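Local atomic coordinates of periplasmic binding protein (Veillonella parvula, PDB entry 4LJS), a protein that probably binds a ligand, such as a metal complex or corrinoid, between two lobes and delivers it to an ABC importer, as periplasmic binding proteins of this family do. Residues T41-R46 against R163-N168; N244-F249 against G275-R280; L149-E154 against A216-A221. All coordinates share one frame; numbering follows the deposited sequence.

Contact 1. Residues T41-R46 against R163-N168; sequences TAVPER and RIFNRN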
ATOM      1  N   THR A  41     -12.614 -15.002  18.118  1.00 51.91           N
ATOM      2  CA  THR A  41     -13.907 -15.659  18.316  1.00 58.07           C
ATOM      3  C   THR A  41     -15.085 -14.756  17.935  1.00 58.59           C
ATOM      4  O   THR A  41     -16.236 -15.191  17.924  1.00 58.50           O
ATOM      5  CB  THR A  41     -14.094 -16.136  19.772  1.00 60.88           C
ATOM      6  OG1 THR A  41     -13.898 -15.031  20.667  1.00 61.91           O
ATOM      7  CG2 THR A  41     -13.106 -17.247  20.103  1.00 50.79           C
ATOM      8  N   ALA A  42     -14.788 -13.497  17.629  1.00 57.20           N
ATOM      9  CA  ALA A  42     -15.809 -12.542  17.221  1.00 50.69           C
ATOM     10  C   ALA A  42     -15.167 -11.432  16.399  1.00 45.08           C
ATOM     11  O   ALA A  42     -13.975 -11.152  16.538  1.00 48.32           O
ATOM     12  CB  ALA A  42     -16.524 -11.967  18.445  1.00 43.23           C
ATOM     13  N   VAL A  43     -15.954 -10.807  15.531  1.00 45.48           N
ATOM     14  CA  VAL A  43     -15.478  -9.672  14.748  1.00 38.66           C
ATOM     15  C   VAL A  43     -15.137  -8.532  15.710  1.00 38.81           C
ATOM     16  O   VAL A  43     -15.947  -8.181  16.559  1.00 36.51           O
ATOM     17  CB  VAL A  43     -16.550  -9.212  13.728  1.00 38.13           C
ATOM     18  CG1 VAL A  43     -16.076  -7.997  12.955  1.00 34.85           C
ATOM     19  CG2 VAL A  43     -16.902 -10.351  12.774  1.00 38.49           C
ATOM     20  N   PRO A  44     -13.926  -7.974  15.597  1.00 40.58           N
ATOM     21  CA  PRO A  44     -13.514  -6.861  16.465  1.00 41.81           C
ATOM     22  C   PRO A  44     -14.535  -5.728  16.426  1.00 42.61           C
ATOM     23  O   PRO A  44     -15.134  -5.481  15.379  1.00 40.99           O
ATOM     24  CB  PRO A  44     -12.195  -6.390  15.836  1.00 38.39           C
ATOM     25  CG  PRO A  44     -11.661  -7.588  15.134  1.00 36.95           C
ATOM     26  CD  PRO A  44     -12.872  -8.362  14.645  1.00 35.78           C
ATOM     27  N   GLU A  45     -14.740  -5.055  17.551  1.00 38.05           N
ATOM     28  CA  GLU A  45     -15.706  -3.966  17.596  1.00 41.69           C
ATOM     29  C   GLU A  45     -15.043  -2.600  17.682  1.00 40.54           C
ATOM     30  O   GLU A  45     -15.650  -1.589  17.345  1.00 46.80           O
ATOM     31  CB  GLU A  45     -16.691  -4.166  18.754  1.00 45.13           C
ATOM     32  CG  GLU A  45     -17.837  -5.087  18.371  1.00 60.46           C
ATOM     33  CD  GLU A  45     -18.622  -5.604  19.559  1.00 68.52           C
ATOM     34  OE1 GLU A  45     -18.766  -4.867  20.559  1.00 72.89           O
ATOM     35  OE2 GLU A  45     -19.096  -6.759  19.487  1.00 66.93           O
ATOM     36  N   ARG A  46     -13.794  -2.578  18.127  1.00 36.08           N
ATOM     37  CA  ARG A  46     -13.093  -1.328  18.388  1.00 31.50           C
ATOM     38  C   ARG A  46     -11.662  -1.422  17.877  1.00 34.32           C
ATOM     39  O   ARG A  46     -10.768  -1.905  18.574  1.00 35.66           O
ATOM     40  CB  ARG A  46     -13.100  -1.019  19.888  1.00 32.71           C
ATOM     41  CG  ARG A  46     -14.489  -0.762  20.458  1.00 34.97           C
ATOM     42  CD  ARG A  46     -14.436  -0.392  21.935  1.00 36.84           C
ATOM     43  NE  ARG A  46     -13.682   0.840  22.145  1.00 48.69           N
ATOM     44  CZ  ARG A  46     -14.181   2.064  21.988  1.00 47.51           C
ATOM     45  NH1 ARG A  46     -13.411   3.121  22.197  1.00 36.96           N
ATOM     46  NH2 ARG A  46     -15.445   2.233  21.618  1.00 42.08           N
ATOM     47  N   ARG A 163     -10.891 -12.402   6.801  1.00 34.12           N
ATOM     48  CA  ARG A 163     -11.252 -13.442   7.763  1.00 38.65           C
ATOM     49  C   ARG A 163     -11.566 -12.857   9.145  1.00 42.82           C
ATOM     50  O   ARG A 163     -12.518 -13.274   9.807  1.00 45.79           O
ATOM     51  CB  ARG A 163     -10.149 -14.498   7.888  1.00 40.03           C
ATOM     52  CG  ARG A 163      -9.880 -15.302   6.635  1.00 45.66           C
ATOM     53  CD  ARG A 163      -8.820 -16.371   6.896  1.00 53.96           C
ATOM     54  NE  ARG A 163      -9.295 -17.390   7.832  1.00 61.95           N
ATOM     55  CZ  ARG A 163      -8.503 -18.148   8.587  1.00 69.18           C
ATOM     56  NH1 ARG A 163      -7.185 -17.997   8.529  1.00 69.43           N
ATOM     57  NH2 ARG A 163      -9.028 -19.052   9.406  1.00 74.28           N
ATOM     58  N   ILE A 164     -10.759 -11.898   9.579  1.00 41.17           N
ATOM     59  CA  ILE A 164     -10.955 -11.269  10.881  1.00 39.71           C
ATOM     60  C   ILE A 164     -12.323 -10.579  10.971  1.00 40.11           C
ATOM     61  O   ILE A 164     -13.006 -10.681  11.988  1.00 35.57           O
ATOM     62  CB  ILE A 164      -9.805 -10.282  11.210  1.00 38.03           C
ATOM     63  CG1 ILE A 164      -8.495 -11.046  11.427  1.00 38.63           C
ATOM     64  CG2 ILE A 164     -10.133  -9.442  12.444  1.00 28.13           C
ATOM     65  CD1 ILE A 164      -7.291 -10.148  11.702  1.00 36.03           C
ATOM     66  N   PHE A 165     -12.741  -9.920   9.893  1.00 37.98           N
ATOM     67  CA  PHE A 165     -13.987  -9.152   9.905  1.00 32.91           C
ATOM     68  C   PHE A 165     -15.191  -9.858   9.315  1.00 31.25           C
ATOM     69  O   PHE A 165     -16.210  -9.219   9.047  1.00 39.50           O
ATOM     70  CB  PHE A 165     -13.784  -7.810   9.207  1.00 35.55           C
ATOM     71  CG  PHE A 165     -12.939  -6.866   9.993  1.00 35.78           C
ATOM     72  CD1 PHE A 165     -13.504  -6.069  10.960  1.00 34.96           C
ATOM     73  CD2 PHE A 165     -11.572  -6.815   9.800  1.00 36.01           C
ATOM     74  CE1 PHE A 165     -12.725  -5.209  11.705  1.00 39.53           C
ATOM     75  CE2 PHE A 165     -10.790  -5.960  10.539  1.00 37.50           C
ATOM     76  CZ  PHE A 165     -11.364  -5.158  11.498  1.00 32.63           C
ATOM     77  N   ASN A 166     -15.073 -11.171   9.131  1.00 34.30           N
ATOM     78  CA  ASN A 166     -16.082 -11.958   8.425  1.00 43.26           C
ATOM     79  C   ASN A 166     -16.515 -11.329   7.093  1.00 48.40           C
ATOM     80  O   ASN A 166     -17.708 -11.248   6.788  1.00 48.34           O
ATOM     81  CB  ASN A 166     -17.304 -12.219   9.312  1.00 47.83           C
ATOM     82  CG  ASN A 166     -18.160 -13.357   8.788  1.00 51.68           C
ATOM     83  OD1 ASN A 166     -17.640 -14.334   8.253  1.00 56.80           O
ATOM     84  ND2 ASN A 166     -19.475 -13.225   8.921  1.00 50.36           N
ATOM     85  N   ARG A 167     -15.540 -10.867   6.317  1.00 43.29           N
ATOM     86  CA  ARG A 167     -15.813 -10.264   5.015  1.00 42.15           C
ATOM     87  C   ARG A 167     -15.019 -11.009   3.955  1.00 39.56           C
ATOM     88  O   ARG A 167     -14.290 -10.412   3.165  1.00 44.52           O
ATOM     89  CB  ARG A 167     -15.445  -8.773   5.010  1.00 33.01           C
ATOM     90  CG  ARG A 167     -16.334  -7.898   5.895  1.00 32.93           C
ATOM     91  CD  ARG A 167     -17.751  -7.774   5.349  1.00 37.29           C
ATOM     92  NE  ARG A 167     -18.541  -6.829   6.132  1.00 51.28           N
ATOM     93  CZ  ARG A 167     -19.637  -6.223   5.687  1.00 53.17           C
ATOM     94  NH1 ARG A 167     -20.068  -6.467   4.456  1.00 45.40           N
ATOM     95  NH2 ARG A 167     -20.298  -5.371   6.466  1.00 50.25           N
ATOM     96  N   ASN A 168     -15.160 -12.326   3.953  1.00 39.21           N
ATOM     97  CA  ASN A 168     -14.392 -13.172   3.052  1.00 46.37           C
ATOM     98  C   ASN A 168     -14.804 -12.988   1.605  1.00 45.05           C
ATOM     99  O   ASN A 168     -13.956 -12.917   0.719  1.00 49.11           O
ATOM    100  CB  ASN A 168     -14.517 -14.637   3.474  1.00 41.61           C
ATOM    101  CG  ASN A 168     -14.035 -14.858   4.884  1.00 47.38           C
ATOM    102  OD1 ASN A 168     -12.843 -14.720   5.166  1.00 50.23           O
ATOM    103  ND2 ASN A 168     -14.959 -15.172   5.792  1.00 49.43           N
TER
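Ile164 is the first residue of 163-168 to meet the loop 41-46. Its CG2 methyl lies 3.6 Å from Pro44 CG. The two side chains cross at about a right angle, and CG2 also lies near Pro44 CD. The chi1 of -68° sets CG2 anti to the backbone N, and this turns the methyl onto the proline ring. The carbonyl oxygen of Ile164 adds a second touch, 3.5 Å from Pro44 CD. Phe165 follows, just past the end of the helix. Its CD1 meets Val43 CG1 at 3.8 Å, and the two side chains cross at about a right angle. Pro44 CD lies over one face of the ring, displaced toward the rim. Leu110 of strand 110-113 touches Pro44, Ile164 and Phe165 alike. The apolar cluster therefore joins three parts of the N-terminal lobe: the loop leading into strand 47-50, the end of helix 151-164 and the parallel sheet. Asn166 has positive phi (48°) and is the C-prime residue of the Schellman motif that ends the helix. Arg167 N bonds to Gly162 O, and Asn166 N bonds weakly to Arg163 O. Val43 CG2 rests against this turn, 4.0 Å from Asn166 CB, while the amide of Asn166 leads away. Arg167 then takes the N-cap position of helix 168-188, and its guanidinium pairs with Glu63 and Glu170.

Contact 2. Residues N244-F249 against G275-R280; sequences NPDVIF and GVNALR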
ATOM      1  N   ASN A 244      18.171   3.076 -20.509  1.00 62.86           N
ATOM      2  CA  ASN A 244      17.238   3.573 -21.522  1.00 62.86           C
ATOM      3  C   ASN A 244      15.819   2.988 -21.425  1.00 59.24           C
ATOM      4  O   ASN A 244      15.379   2.264 -22.316  1.00 58.77           O
ATOM      5  CB  ASN A 244      17.825   3.341 -22.922  1.00 63.93           C
ATOM      6  CG  ASN A 244      17.183   4.210 -23.982  1.00 67.25           C
ATOM      7  OD1 ASN A 244      16.662   5.286 -23.692  1.00 69.47           O
ATOM      8  ND2 ASN A 244      17.221   3.746 -25.226  1.00 68.81           N
ATOM      9  N   PRO A 245      15.093   3.314 -20.346  1.00 57.36           N
ATOM     10  CA  PRO A 245      13.735   2.780 -20.196  1.00 55.75           C
ATOM     11  C   PRO A 245      12.759   3.346 -21.222  1.00 54.84           C
ATOM     12  O   PRO A 245      12.875   4.509 -21.609  1.00 53.82           O
ATOM     13  CB  PRO A 245      13.332   3.244 -18.796  1.00 55.27           C
ATOM     14  CG  PRO A 245      14.165   4.466 -18.549  1.00 53.61           C
ATOM     15  CD  PRO A 245      15.471   4.199 -19.229  1.00 51.65           C
ATOM     16  N   ASP A 246      11.812   2.515 -21.649  1.00 44.86           N
ATOM     17  CA  ASP A 246      10.683   2.943 -22.467  1.00 48.83           C
ATOM     18  C   ASP A 246       9.700   3.812 -21.693  1.00 50.45           C
ATOM     19  O   ASP A 246       9.000   4.637 -22.282  1.00 48.61           O
ATOM     20  CB  ASP A 246       9.919   1.724 -22.972  1.00 44.35           C
ATOM     21  CG  ASP A 246      10.775   0.811 -23.802  1.00 52.17           C
ATOM     22  OD1 ASP A 246      11.489   1.320 -24.693  1.00 56.06           O
ATOM     23  OD2 ASP A 246      10.738  -0.412 -23.555  1.00 58.09           O
ATOM     24  N   VAL A 247       9.629   3.591 -20.380  1.00 46.80           N
ATOM     25  CA  VAL A 247       8.686   4.295 -19.513  1.00 38.25           C
ATOM     26  C   VAL A 247       9.277   4.468 -18.108  1.00 44.49           C
ATOM     27  O   VAL A 247       9.846   3.533 -17.538  1.00 44.72           O
ATOM     28  CB  VAL A 247       7.314   3.566 -19.448  1.00 45.61           C
ATOM     29  CG1 VAL A 247       7.493   2.097 -19.075  1.00 46.86           C
ATOM     30  CG2 VAL A 247       6.372   4.251 -18.474  1.00 43.15           C
ATOM     31  N   ILE A 248       9.173   5.679 -17.569  1.00 40.88           N
ATOM     32  CA  ILE A 248       9.643   5.959 -16.224  1.00 42.62           C
ATOM     33  C   ILE A 248       8.471   6.164 -15.282  1.00 46.24           C
ATOM     34  O   ILE A 248       7.546   6.918 -15.577  1.00 51.11           O
ATOM     35  CB  ILE A 248      10.505   7.224 -16.182  1.00 45.06           C
ATOM     36  CG1 ILE A 248      11.785   7.022 -16.991  1.00 45.97           C
ATOM     37  CG2 ILE A 248      10.833   7.603 -14.735  1.00 46.04           C
ATOM     38  CD1 ILE A 248      12.638   8.267 -17.095  1.00 49.20           C
ATOM     39  N   PHE A 249       8.509   5.487 -14.146  1.00 46.27           N
ATOM     40  CA  PHE A 249       7.546   5.767 -13.092  1.00 40.41           C
ATOM     41  C   PHE A 249       8.202   6.587 -11.992  1.00 41.98           C
ATOM     42  O   PHE A 249       9.202   6.173 -11.400  1.00 46.00           O
ATOM     43  CB  PHE A 249       6.932   4.475 -12.565  1.00 29.64           C
ATOM     44  CG  PHE A 249       6.098   3.761 -13.587  1.00 32.69           C
ATOM     45  CD1 PHE A 249       4.802   4.185 -13.859  1.00 33.99           C
ATOM     46  CD2 PHE A 249       6.617   2.706 -14.313  1.00 35.29           C
ATOM     47  CE1 PHE A 249       4.034   3.553 -14.807  1.00 30.37           C
ATOM     48  CE2 PHE A 249       5.849   2.060 -15.262  1.00 38.06           C
ATOM     49  CZ  PHE A 249       4.554   2.484 -15.512  1.00 38.60           C
ATOM     50  N   GLY A 275      17.782  12.346 -24.237  1.00 75.83           N
ATOM     51  CA  GLY A 275      17.902  11.289 -25.226  1.00 66.57           C
ATOM     52  C   GLY A 275      17.137  10.018 -24.886  1.00 67.88           C
ATOM     53  O   GLY A 275      16.855   9.204 -25.761  1.00 71.70           O
ATOM     54  N   VAL A 276      16.794   9.848 -23.613  1.00 59.19           N
ATOM     55  CA  VAL A 276      16.125   8.636 -23.161  1.00 59.37           C
ATOM     56  C   VAL A 276      14.733   8.482 -23.790  1.00 59.76           C
ATOM     57  O   VAL A 276      13.970   9.445 -23.872  1.00 59.63           O
ATOM     58  CB  VAL A 276      16.039   8.604 -21.618  1.00 57.22           C
ATOM     59  CG1 VAL A 276      15.238   7.415 -21.141  1.00 51.26           C
ATOM     60  CG2 VAL A 276      17.443   8.582 -21.017  1.00 57.99           C
ATOM     61  N   ASN A 277      14.423   7.269 -24.240  1.00 59.18           N
ATOM     62  CA  ASN A 277      13.160   6.979 -24.917  1.00 57.75           C
ATOM     63  C   ASN A 277      11.923   7.447 -24.168  1.00 56.54           C
ATOM     64  O   ASN A 277      11.025   8.043 -24.761  1.00 57.58           O
ATOM     65  CB  ASN A 277      13.037   5.482 -25.206  1.00 59.04           C
ATOM     66  CG  ASN A 277      13.976   5.020 -26.298  1.00 68.80           C
ATOM     67  OD1 ASN A 277      14.493   5.827 -27.080  1.00 66.98           O
ATOM     68  ND2 ASN A 277      14.197   3.713 -26.367  1.00 73.51           N
ATOM     69  N   ALA A 278      11.883   7.170 -22.867  1.00 53.81           N
ATOM     70  CA  ALA A 278      10.751   7.558 -22.028  1.00 53.15           C
ATOM     71  C   ALA A 278      10.499   9.064 -22.080  1.00 54.76           C
ATOM     72  O   ALA A 278       9.349   9.510 -22.084  1.00 49.37           O
ATOM     73  CB  ALA A 278      10.972   7.105 -20.588  1.00 50.64           C
ATOM     74  N   LEU A 279      11.579   9.840 -22.124  1.00 55.39           N
ATOM     75  CA  LEU A 279      11.475  11.292 -22.258  1.00 59.95           C
ATOM     76  C   LEU A 279      11.044  11.727 -23.661  1.00 58.05           C
ATOM     77  O   LEU A 279      10.143  12.551 -23.804  1.00 61.69           O
ATOM     78  CB  LEU A 279      12.789  11.977 -21.866  1.00 63.28           C
ATOM     79  CG  LEU A 279      12.949  12.284 -20.373  1.00 58.60           C
ATOM     80  CD1 LEU A 279      14.001  13.350 -20.162  1.00 64.06           C
ATOM     81  CD2 LEU A 279      11.637  12.740 -19.794  1.00 62.25           C
ATOM     82  N   ARG A 280      11.682  11.169 -24.687  1.00 56.99           N
ATOM     83  CA  ARG A 280      11.343  11.482 -26.076  1.00 60.74           C
ATOM     84  C   ARG A 280       9.868  11.244 -26.367  1.00 61.36           C
ATOM     85  O   ARG A 280       9.235  12.011 -27.091  1.00 62.16           O
ATOM     86  CB  ARG A 280      12.171  10.629 -27.038  1.00 65.52           C
ATOM     87  CG  ARG A 280      13.645  10.983 -27.127  1.00 73.14           C
ATOM     88  CD  ARG A 280      14.399   9.967 -27.975  1.00 77.62           C
ATOM     89  NE  ARG A 280      13.753   9.746 -29.267  1.00 87.87           N
ATOM     90  CZ  ARG A 280      13.052   8.662 -29.583  1.00 87.91           C
ATOM     91  NH1 ARG A 280      12.908   7.681 -28.703  1.00 77.66           N
ATOM     92  NH2 ARG A 280      12.498   8.554 -30.786  1.00 96.80           N
TER
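Asn244 reaches the start of helix 277-280 with its side-chain carbonyl. Asn244 OD1 accepts the backbone N-H of Asn277, at 3.0 Å from Asn277 N. The bond is nearly straight (169° at the hydrogen), with the donor only slightly tilted from the carbonyl plane. With chi1 at -161°, the amide of Asn244 extends away from its own backbone N and comes down beside Val276 and Asn277. OD1 also touches Val276, 3.4 Å from Val276 CA. The amides of Asn244 and Asn277 cross, their planes 51° apart. Their nitrogens are close, but as modelled both are donors and no bond joins them. Pro245 makes two kinds of contact. Its ring carbon CD packs 3.7 Å from Val276 CG1. Its carbonyl oxygen takes a weak hydrogen bond from Ala278, with Ala278 N 3.1 Å from Pro245 O. Asp246 contributes its carbonyl oxygen, which receives a CA-H...O contact, 3.4 Å from Ala278 CA. Its carboxylate runs alongside the amide of Asn277, OD1 nearest, the two planes almost parallel. OD2 accepts from the backbone N of Lys196. Ile248 points at the helix. Ile248 CG1 lies 3.7 Å from Ala278 CB, and Ala278 is small enough to let the helix sit close to the strand. Val276, at the N-cap position, has no polar side chain; Asn244 OD1 and, weakly, Pro245 O accept from the first two N-H groups of the helix. The contact lies within the connection between strands 247-252 and 284-288, neighbouring parallel strands of the C-terminal lobe. With helices 260-268 and 277-280 between them, this is a beta-alpha-beta crossover.

Contact 3. Residues L149-E154 against A216-A221; sequences LTMDME and AGNIGA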
ATOM      1  N   LEU A 149       9.633  -7.703  -1.362  1.00 47.49           N
ATOM      2  CA  LEU A 149       8.242  -7.353  -1.108  1.00 39.51           C
ATOM      3  C   LEU A 149       7.409  -7.656  -2.354  1.00 41.83           C
ATOM      4  O   LEU A 149       7.807  -7.329  -3.477  1.00 39.30           O
ATOM      5  CB  LEU A 149       8.155  -5.889  -0.694  1.00 39.48           C
ATOM      6  CG  LEU A 149       9.030  -5.617   0.538  1.00 48.17           C
ATOM      7  CD1 LEU A 149       9.054  -4.143   0.909  1.00 50.85           C
ATOM      8  CD2 LEU A 149       8.578  -6.469   1.731  1.00 36.00           C
ATOM      9  N   THR A 150       6.274  -8.322  -2.161  1.00 39.23           N
ATOM     10  CA  THR A 150       5.517  -8.851  -3.296  1.00 40.68           C
ATOM     11  C   THR A 150       4.037  -8.473  -3.284  1.00 40.55           C
ATOM     12  O   THR A 150       3.494  -8.060  -2.248  1.00 31.91           O
ATOM     13  CB  THR A 150       5.600 -10.397  -3.356  1.00 41.96           C
ATOM     14  OG1 THR A 150       4.984 -10.951  -2.188  1.00 40.81           O
ATOM     15  CG2 THR A 150       7.066 -10.878  -3.457  1.00 37.78           C
HETATM   16  N   MSE A 151       3.391  -8.634  -4.441  1.00 32.21           N
HETATM   17  CA  MSE A 151       1.950  -8.457  -4.544  1.00 35.29           C
HETATM   18  C   MSE A 151       1.231  -9.491  -3.681  1.00 34.53           C
HETATM   19  O   MSE A 151       0.211  -9.193  -3.057  1.00 38.20           O
HETATM   20  CB  MSE A 151       1.492  -8.567  -6.004  1.00 34.69           C
HETATM   21  CG  MSE A 151       2.071  -7.491  -6.909  1.00 34.80           C
HETATM   22 SE   MSE A 151       1.331  -7.516  -8.709  0.53 36.04          SE
HETATM   23  CE  MSE A 151      -0.456  -6.896  -8.272  1.00 49.81           C
ATOM     24  N   ASP A 152       1.776 -10.705  -3.656  1.00 32.65           N
ATOM     25  CA  ASP A 152       1.248 -11.791  -2.838  1.00 33.03           C
ATOM     26  C   ASP A 152       1.047 -11.400  -1.373  1.00 36.33           C
ATOM     27  O   ASP A 152       0.002 -11.697  -0.794  1.00 38.54           O
ATOM     28  CB  ASP A 152       2.147 -13.026  -2.933  1.00 33.64           C
ATOM     29  CG  ASP A 152       1.915 -13.817  -4.211  1.00 53.72           C
ATOM     30  OD1 ASP A 152       0.856 -13.622  -4.848  1.00 57.69           O
ATOM     31  OD2 ASP A 152       2.791 -14.633  -4.578  1.00 62.86           O
HETATM   32  N   MSE A 153       2.034 -10.739  -0.775  1.00 37.53           N
HETATM   33  CA  MSE A 153       1.896 -10.301   0.616  1.00 34.95           C
HETATM   34  C   MSE A 153       0.685  -9.400   0.801  1.00 35.13           C
HETATM   35  O   MSE A 153       0.010  -9.482   1.823  1.00 33.05           O
HETATM   36  CB  MSE A 153       3.142  -9.566   1.099  1.00 30.28           C
HETATM   37  CG  MSE A 153       4.347 -10.443   1.249  1.00 39.74           C
HETATM   38 SE   MSE A 153       5.920  -9.355   1.576  0.69 44.95          SE
HETATM   39  CE  MSE A 153       7.253 -10.800   1.567  1.00 29.78           C
ATOM     40  N   GLU A 154       0.418  -8.540  -0.184  1.00 28.78           N
ATOM     41  CA  GLU A 154      -0.741  -7.647  -0.110  1.00 31.23           C
ATOM     42  C   GLU A 154      -2.051  -8.424  -0.221  1.00 37.10           C
ATOM     43  O   GLU A 154      -3.014  -8.130   0.492  1.00 35.96           O
ATOM     44  CB  GLU A 154      -0.672  -6.554  -1.181  1.00 29.19           C
ATOM     45  CG  GLU A 154       0.554  -5.657  -1.070  1.00 41.84           C
ATOM     46  CD  GLU A 154       0.756  -5.107   0.340  1.00 45.17           C
ATOM     47  OE1 GLU A 154      -0.223  -4.611   0.945  1.00 40.92           O
ATOM     48  OE2 GLU A 154       1.898  -5.179   0.842  1.00 39.00           O
ATOM     49  N   ALA A 216       6.955  -2.162  -6.076  1.00 30.45           N
ATOM     50  CA  ALA A 216       6.865  -1.508  -7.378  1.00 34.96           C
ATOM     51  C   ALA A 216       7.562  -2.347  -8.437  1.00 32.10           C
ATOM     52  O   ALA A 216       7.044  -2.519  -9.539  1.00 36.88           O
ATOM     53  CB  ALA A 216       7.453  -0.103  -7.335  1.00 23.23           C
ATOM     54  N   GLY A 217       8.735  -2.875  -8.094  1.00 37.67           N
ATOM     55  CA  GLY A 217       9.464  -3.756  -8.990  1.00 33.21           C
ATOM     56  C   GLY A 217       8.651  -5.004  -9.296  1.00 39.88           C
ATOM     57  O   GLY A 217       8.546  -5.420 -10.449  1.00 39.25           O
ATOM     58  N   ASN A 218       8.057  -5.589  -8.259  1.00 33.34           N
ATOM     59  CA  ASN A 218       7.278  -6.813  -8.423  1.00 36.08           C
ATOM     60  C   ASN A 218       6.025  -6.576  -9.256  1.00 36.01           C
ATOM     61  O   ASN A 218       5.558  -7.467  -9.967  1.00 32.34           O
ATOM     62  CB  ASN A 218       6.919  -7.420  -7.063  1.00 31.28           C
ATOM     63  CG  ASN A 218       6.223  -8.772  -7.180  1.00 35.35           C
ATOM     64  OD1 ASN A 218       5.043  -8.910  -6.852  1.00 39.11           O
ATOM     65  ND2 ASN A 218       6.955  -9.775  -7.649  1.00 37.41           N
ATOM     66  N   ILE A 219       5.476  -5.371  -9.172  1.00 30.99           N
ATOM     67  CA  ILE A 219       4.311  -5.043  -9.983  1.00 30.32           C
ATOM     68  C   ILE A 219       4.721  -4.990 -11.454  1.00 37.05           C
ATOM     69  O   ILE A 219       4.041  -5.554 -12.313  1.00 39.45           O
ATOM     70  CB  ILE A 219       3.653  -3.738  -9.538  1.00 31.32           C
ATOM     71  CG1 ILE A 219       3.049  -3.917  -8.139  1.00 29.40           C
ATOM     72  CG2 ILE A 219       2.585  -3.298 -10.545  1.00 29.45           C
ATOM     73  CD1 ILE A 219       2.770  -2.583  -7.411  1.00 29.78           C
ATOM     74  N   GLY A 220       5.853  -4.343 -11.731  1.00 31.12           N
ATOM     75  CA  GLY A 220       6.430  -4.361 -13.063  1.00 36.29           C
ATOM     76  C   GLY A 220       6.686  -5.769 -13.585  1.00 39.82           C
ATOM     77  O   GLY A 220       6.317  -6.087 -14.716  1.00 42.37           O
ATOM     78  N   ALA A 221       7.312  -6.612 -12.764  1.00 36.78           N
ATOM     79  CA  ALA A 221       7.583  -8.005 -13.144  1.00 36.69           C
ATOM     80  C   ALA A 221       6.297  -8.816 -13.337  1.00 38.23           C
ATOM     81  O   ALA A 221       6.164  -9.554 -14.313  1.00 37.71           O
ATOM     82  CB  ALA A 221       8.488  -8.681 -12.112  1.00 32.72           C
TER
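One hydrogen bond joins Met151 and Asn218. Met151 N donates to Asn218 OD1 at 2.9 Å, with an angle of 166° at the hydrogen. The donor sits above the carbonyl plane, well out of it, so the bond is straight at the hydrogen but not aimed at a lone pair. Asn218 is turned by its chi1 of -174° so that CG stands away from its own backbone N and the amide reaches over to the start of helix 151-164. Thr150 occupies the N-cap position of that helix. Its OG1 accepts from Met153 N at 3.3 Å, a capping bond. Asn218 thus serves a first-turn N-H that comes before the one taken by Thr150. The contact brings the N-terminal end of helix 151-164, which runs into the N-terminal lobe, against helix 215-222 of the C-terminal lobe. Its centre lies about 10 Å from the centre of the chain, consistent with the junction between the two lobes of a periplasmic binding protein. Close van der Waals contacts accompany the polar bond. Asn218 OD1 is 3.3 Å from Met151 CG and also close to Thr150 CA. Asn218 CB rests 3.7 Å from Leu149 O. A leucine in place of Asn218 has no OD1, and the N-H of Met151 would probably lose its mate and the link between the two helices be weakened. Apolar packing is carried by Met151, a selenomethionine, against Ile219. Met151 CG lies 3.9 Å from Ile219 CG1, and the bent end brings SE to 4.0 Å from Ile219 CG1. The two side chains cross at about a right angle. Leu299 of helix 299-310 touches both.

In the fold
From the N terminus, the loop 41-46 opens first and waits for 163-168, so contact 1 closes across 116 residues. Contact 3 opens inside that span at 149-154 and closes at 216-221, so the two cross. They share helix 151-164: its start serves contact 3 and its end contact 1, with centres about 27 Å apart. Contact 2 follows in series, closing a short loop of 25 residues late in the chain. Contact 1 lies within the N-terminal lobe, contact 2 within the C-terminal lobe, on opposite sides of the chain's centre. Contact 3 lies between them and probably ties one lobe to the other.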